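Local coordinates for CAS6A (Thermus thermophilus, PDB 4C97), which probably acts as a Cas6 endoribonuclease of antiviral CRISPR defence, cutting CRISPR precursor RNA into guide RNAs, at residues P129-R133 / V227-T231; P142-V147 / R199-H203. The protein carries 1 engineered substitution. One frame throughout, in Å; residues are numbered along the deposited sequence.

Contact 1 (P129-R133 / V227-T231); sequences PTFFR and VGAKT. With SO4 (sulfate ion), chain C.
Ala229 N donates a nearly straight hydrogen bond to Phe131 O, 2.8 Å long and 174° at the hydrogen. The close part of the contact is here. Gly228, which has no side chain, brings its CA to 3.4 Å from Phe131 O as a CA-H...O contact. The same CA lies 3.6 Å from Phe132 CE1. Val227 CG1 meets Phe132 CZ at 3.8 Å and also reaches Thr130 CG2. A water accepts from Phe131 N and lies 2.9 Å from both Val227 O and Ala229 O, bridging the two backbones. The Phe131 side chain has CG between its backbone N and carbonyl carbon (chi1 59°). This brings CE1 beside Ala229 CB, while Ala229 O lies over one ring face, offset toward the rim. The Lys230 side is looser and exposed to solvent. Lys230 CG passes Phe131 CZ at 4.0 Å, and the bent chain then leads outward. Lys230 NZ bonds sulfate O2 at 2.8 Å, and Arg26 also holds this ion. Helix 144-158 covers the Phe132 and Val227 end, where Ser150 OG bonds Gly228 N. Strand 129-134 pairs with strand 137-139. Residues 227-231 begin the glycine-rich loop from helix 209-225 to strand 238-241, a feature of Cas6 and related RAMP proteins.

Contact 2 (P142-V147 / R199-H203); sequences PEPRLV and RVVYH
Tyr202 OH donates a hydrogen bond to Pro142 O, 2.7 Å long. The hydroxyl comes in at an angle: C=O...OH is 135°, and the donor is tilted 28° from the carbonyl plane. Seen from the tyrosine, Pro142 O sits at the ring edge, near its plane. The bond ties the loop just before helix 144-158 to strand 199-203, and it gives a buried hydroxyl a partner. Tyr202 CG is anti to its own carbonyl carbon and beside the backbone N (chi1 -59°), which sends the ring from the strand toward the helix start. Apolar groups then close around it. Pro144 CG lies at the ring edge, 3.8 Å from Tyr202 CD1. Val147, one turn further along, places its CG2 branch 3.4 Å from Tyr202 OH. On one ring face sits Val200 CG1, offset toward the rim, from two residues back on the same strand. The other branch, Val200 CG2, meets Pro142 CG at 3.8 Å. The two valine methyls thus serve different partners. Glu143 is the N-cap residue, and its O accepts from Val147 N at 3.0 Å in the first helical turn. Its carboxylate takes no part in the strand contact: OE1 forms a salt bridge with Arg145 NE, and OE2 bonds Tyr139 OH. Strand 199-203 lies between strands 176-186 and 121-127. The helix packing on one face of this antiparallel sheet is characteristic of the ferredoxin-like fold of RAMP proteins such as Cas6.

Overall arrangement
Both contacts belong to the Cas6 endoribonuclease region of the chain, with centres about 13 Å apart. Helix 144-158 joins them. Its first turn supplies Val147 to contact 2, and the same CG2 touches Phe132 CZ of contact 1 at 3.8 Å. Phe132 CE1 also packs against Leu146 O at 3.5 Å, and Val227 CG1 lies 4.1 Å from Val147 CA. The two apolar clusters are therefore continuous. They differ in their surroundings: contact 2 is buried between helix and sheet, whereas contact 1 extends outward through Lys230 to the sulfate. That ion is probably from the crystallisation liquor. The engineered residue belongs to neither contact.

Contact 1 (P129-R133 / V227-T231)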
loop_
_atom_site.group_PDB
_atom_site.type_symbol
_atom_site.label_atom_id
_atom_site.label_comp_id
_atom_site.label_asym_id
_atom_site.label_seq_id
_atom_site.Cartn_x
_atom_site.Cartn_y
_atom_site.Cartn_z
ATOM N N PRO A 129 10.669 -1.458 1.489
ATOM C CA PRO A 129 11.363 -0.161 1.491
ATOM C C PRO A 129 10.490 0.966 0.944
ATOM O O PRO A 129 9.864 0.818 -0.103
ATOM C CB PRO A 129 12.588 -0.427 0.603
ATOM C CG PRO A 129 12.832 -1.905 0.766
ATOM C CD PRO A 129 11.446 -2.501 0.797
ATOM N N THR A 130 10.444 2.069 1.678
ATOM C CA THR A 130 9.543 3.175 1.400
ATOM C C THR A 130 10.342 4.438 1.136
ATOM O O THR A 130 11.254 4.785 1.904
ATOM C CB THR A 130 8.586 3.373 2.591
ATOM O OG1 THR A 130 7.826 2.169 2.823
ATOM C CG2 THR A 130 7.644 4.518 2.347
ATOM N N PHE A 131 10.028 5.125 0.041
ATOM C CA PHE A 131 10.736 6.337 -0.334
ATOM C C PHE A 131 9.847 7.276 -1.141
ATOM O O PHE A 131 8.721 6.917 -1.545
ATOM C CB PHE A 131 12.055 6.007 -1.072
ATOM C CG PHE A 131 11.872 5.188 -2.330
ATOM C CD1 PHE A 131 11.678 5.814 -3.548
ATOM C CD2 PHE A 131 11.917 3.799 -2.295
ATOM C CE1 PHE A 131 11.525 5.070 -4.714
ATOM C CE2 PHE A 131 11.752 3.061 -3.467
ATOM C CZ PHE A 131 11.554 3.702 -4.654
ATOM N N PHE A 132 10.360 8.484 -1.356
ATOM C CA PHE A 132 9.608 9.585 -1.962
ATOM C C PHE A 132 10.465 10.264 -2.986
ATOM O O PHE A 132 11.680 10.237 -2.911
ATOM C CB PHE A 132 9.195 10.598 -0.864
ATOM C CG PHE A 132 8.471 9.951 0.250
ATOM C CD1 PHE A 132 7.101 9.773 0.183
ATOM C CD2 PHE A 132 9.167 9.406 1.321
ATOM C CE1 PHE A 132 6.440 9.114 1.179
ATOM C CE2 PHE A 132 8.522 8.759 2.311
ATOM C CZ PHE A 132 7.138 8.591 2.243
ATOM N N ARG A 133 9.832 10.843 -3.997
ATOM C CA ARG A 133 10.585 11.564 -5.006
ATOM C C ARG A 133 10.670 13.017 -4.577
ATOM O O ARG A 133 9.658 13.641 -4.313
ATOM C CB ARG A 133 9.923 11.448 -6.376
ATOM C CG ARG A 133 10.763 12.059 -7.500
ATOM C CD ARG A 133 10.180 11.740 -8.873
ATOM N NE ARG A 133 10.928 12.358 -9.972
ATOM C CZ ARG A 133 12.150 11.994 -10.358
ATOM N NH1 ARG A 133 12.798 11.023 -9.722
ATOM N NH2 ARG A 133 12.731 12.617 -11.380
ATOM N N VAL A 227 2.601 3.410 0.516
ATOM C CA VAL A 227 3.067 4.758 0.812
ATOM C C VAL A 227 4.226 5.140 -0.106
ATOM O O VAL A 227 5.141 4.354 -0.316
ATOM C CB VAL A 227 3.555 4.859 2.255
ATOM C CG1 VAL A 227 4.170 6.229 2.506
ATOM C CG2 VAL A 227 2.419 4.614 3.262
ATOM N N GLY A 228 4.180 6.355 -0.633
ATOM C CA GLY A 228 5.287 6.896 -1.405
ATOM C C GLY A 228 5.388 6.401 -2.828
ATOM O O GLY A 228 4.383 6.057 -3.462
ATOM N N ALA A 229 6.610 6.367 -3.324
ATOM C CA ALA A 229 6.878 6.137 -4.737
ATOM C C ALA A 229 7.017 4.666 -5.086
ATOM O O ALA A 229 7.427 3.851 -4.265
ATOM C CB ALA A 229 8.140 6.874 -5.126
ATOM N N LYS A 230 6.703 4.354 -6.338
ATOM C CA LYS A 230 6.942 3.039 -6.921
ATOM C C LYS A 230 6.223 1.934 -6.165
ATOM O O LYS A 230 6.726 0.824 -6.037
ATOM C CB LYS A 230 8.442 2.794 -7.066
ATOM C CG LYS A 230 9.058 3.961 -7.810
ATOM C CD LYS A 230 9.931 3.581 -8.966
ATOM C CE LYS A 230 10.435 4.828 -9.689
ATOM N NZ LYS A 230 9.565 5.182 -10.852
ATOM N N THR A 231 5.011 2.231 -5.699
ATOM C CA THR A 231 4.199 1.190 -5.100
ATOM C C THR A 231 3.806 0.122 -6.138
ATOM O O THR A 231 3.403 -0.970 -5.767
ATOM C CB THR A 231 2.952 1.763 -4.429
ATOM O OG1 THR A 231 2.195 2.544 -5.371
ATOM C CG2 THR A 231 3.342 2.609 -3.264
HETATM S S SO4 C . 8.789 3.135 -13.511
HETATM O O1 SO4 C . 8.837 2.512 -12.211
HETATM O O2 SO4 C . 9.694 4.274 -13.472
HETATM O O3 SO4 C . 9.190 2.161 -14.512
HETATM O O4 SO4 C . 7.435 3.568 -13.828
HETATM O O HOH W 1 7.777 3.798 -1.437
#

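Contact 2 (P142-V147 / R199-H203)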
loop_
_atom_site.group_PDB
_atom_site.type_symbol
_atom_site.label_atom_id
_atom_site.label_comp_id
_atom_site.label_asym_id
_atom_site.label_seq_id
_atom_site.Cartn_x
_atom_site.Cartn_y
_atom_site.Cartn_z
ATOM N N PRO A 142 10.757 8.843 6.342
ATOM C CA PRO A 142 9.288 8.864 6.418
ATOM C C PRO A 142 8.723 10.053 7.212
ATOM O O PRO A 142 8.036 9.899 8.236
ATOM C CB PRO A 142 8.972 7.512 7.035
ATOM C CG PRO A 142 10.126 7.240 7.937
ATOM C CD PRO A 142 11.340 7.832 7.242
ATOM N N GLU A 143 8.992 11.244 6.701
ATOM C CA GLU A 143 8.519 12.479 7.303
ATOM C C GLU A 143 6.993 12.485 7.296
ATOM O O GLU A 143 6.389 12.049 6.309
ATOM C CB GLU A 143 8.995 13.699 6.517
ATOM C CG GLU A 143 10.501 13.845 6.400
ATOM C CD GLU A 143 10.920 15.092 5.620
ATOM O OE1 GLU A 143 10.045 15.845 5.150
ATOM O OE2 GLU A 143 12.134 15.319 5.450
ATOM N N PRO A 144 6.368 13.024 8.360
ATOM C CA PRO A 144 4.896 13.100 8.326
ATOM C C PRO A 144 4.326 13.718 7.035
ATOM O O PRO A 144 3.378 13.174 6.450
ATOM C CB PRO A 144 4.553 13.973 9.538
ATOM C CG PRO A 144 5.714 13.768 10.502
ATOM C CD PRO A 144 6.932 13.514 9.641
ATOM N N ARG A 145 4.870 14.847 6.583
ATOM C CA ARG A 145 4.255 15.516 5.435
ATOM C C ARG A 145 4.328 14.644 4.163
ATOM O O ARG A 145 3.396 14.621 3.334
ATOM C CB ARG A 145 4.892 16.879 5.204
ATOM C CG ARG A 145 6.335 16.782 4.868
ATOM C CD ARG A 145 6.997 18.136 4.810
ATOM N NE ARG A 145 8.364 17.952 4.327
ATOM C CZ ARG A 145 8.724 17.931 3.042
ATOM N NH1 ARG A 145 7.834 18.118 2.066
ATOM N NH2 ARG A 145 9.994 17.728 2.731
ATOM N N LEU A 146 5.412 13.886 4.043
ATOM C CA LEU A 146 5.603 13.035 2.870
ATOM C C LEU A 146 4.651 11.823 2.877
ATOM O O LEU A 146 3.984 11.530 1.862
ATOM C CB LEU A 146 7.049 12.568 2.774
ATOM C CG LEU A 146 8.065 13.672 2.485
ATOM C CD1 LEU A 146 9.466 13.148 2.470
ATOM C CD2 LEU A 146 7.765 14.382 1.154
ATOM N N VAL A 147 4.649 11.112 4.004
ATOM C CA VAL A 147 3.818 9.934 4.193
ATOM C C VAL A 147 2.343 10.292 4.042
ATOM O O VAL A 147 1.573 9.663 3.226
ATOM C CB VAL A 147 4.090 9.310 5.606
ATOM C CG1 VAL A 147 3.060 8.225 5.957
ATOM C CG2 VAL A 147 5.484 8.757 5.659
ATOM N N ARG A 199 9.020 1.046 11.913
ATOM C CA ARG A 199 7.783 1.516 12.511
ATOM C C ARG A 199 7.916 2.976 12.892
ATOM O O ARG A 199 8.922 3.376 13.504
ATOM C CB ARG A 199 7.473 0.686 13.756
ATOM C CG ARG A 199 6.229 1.076 14.505
ATOM C CD ARG A 199 6.019 0.081 15.649
ATOM N NE ARG A 199 4.727 0.213 16.312
ATOM C CZ ARG A 199 4.471 1.092 17.267
ATOM N NH1 ARG A 199 5.417 1.930 17.658
ATOM N NH2 ARG A 199 3.269 1.138 17.826
ATOM N N VAL A 200 6.903 3.763 12.539
ATOM C CA VAL A 200 6.869 5.160 12.964
ATOM C C VAL A 200 5.509 5.440 13.603
ATOM O O VAL A 200 4.485 5.022 13.078
ATOM C CB VAL A 200 7.091 6.118 11.773
ATOM C CG1 VAL A 200 7.127 7.549 12.279
ATOM C CG2 VAL A 200 8.390 5.789 11.036
ATOM N N VAL A 201 5.512 6.138 14.744
ATOM C CA VAL A 201 4.258 6.603 15.326
ATOM C C VAL A 201 4.148 8.118 15.134
ATOM O O VAL A 201 4.951 8.885 15.649
ATOM C CB VAL A 201 4.142 6.225 16.801
ATOM C CG1 VAL A 201 2.777 6.641 17.338
ATOM C CG2 VAL A 201 4.357 4.724 16.992
ATOM N N TYR A 202 3.129 8.504 14.380
ATOM C CA TYR A 202 2.772 9.889 14.090
ATOM C C TYR A 202 1.760 10.374 15.097
ATOM O O TYR A 202 0.948 9.597 15.606
ATOM C CB TYR A 202 2.194 10.010 12.668
ATOM C CG TYR A 202 3.198 9.535 11.646
ATOM C CD1 TYR A 202 4.195 10.382 11.185
ATOM C CD2 TYR A 202 3.181 8.224 11.191
ATOM C CE1 TYR A 202 5.140 9.943 10.286
ATOM C CE2 TYR A 202 4.119 7.769 10.282
ATOM C CZ TYR A 202 5.101 8.641 9.839
ATOM O OH TYR A 202 6.065 8.220 8.971
ATOM N N HIS A 203 1.824 11.665 15.399
ATOM C CA HIS A 203 0.935 12.242 16.378
ATOM C C HIS A 203 0.558 13.636 15.930
ATOM O O HIS A 203 1.440 14.435 15.587
ATOM C CB HIS A 203 1.625 12.303 17.720
ATOM C CG HIS A 203 0.853 13.067 18.737
ATOM N ND1 HIS A 203 -0.305 12.581 19.295
ATOM C CD2 HIS A 203 1.061 14.284 19.287
ATOM C CE1 HIS A 203 -0.780 13.465 20.156
ATOM N NE2 HIS A 203 0.031 14.511 20.165
#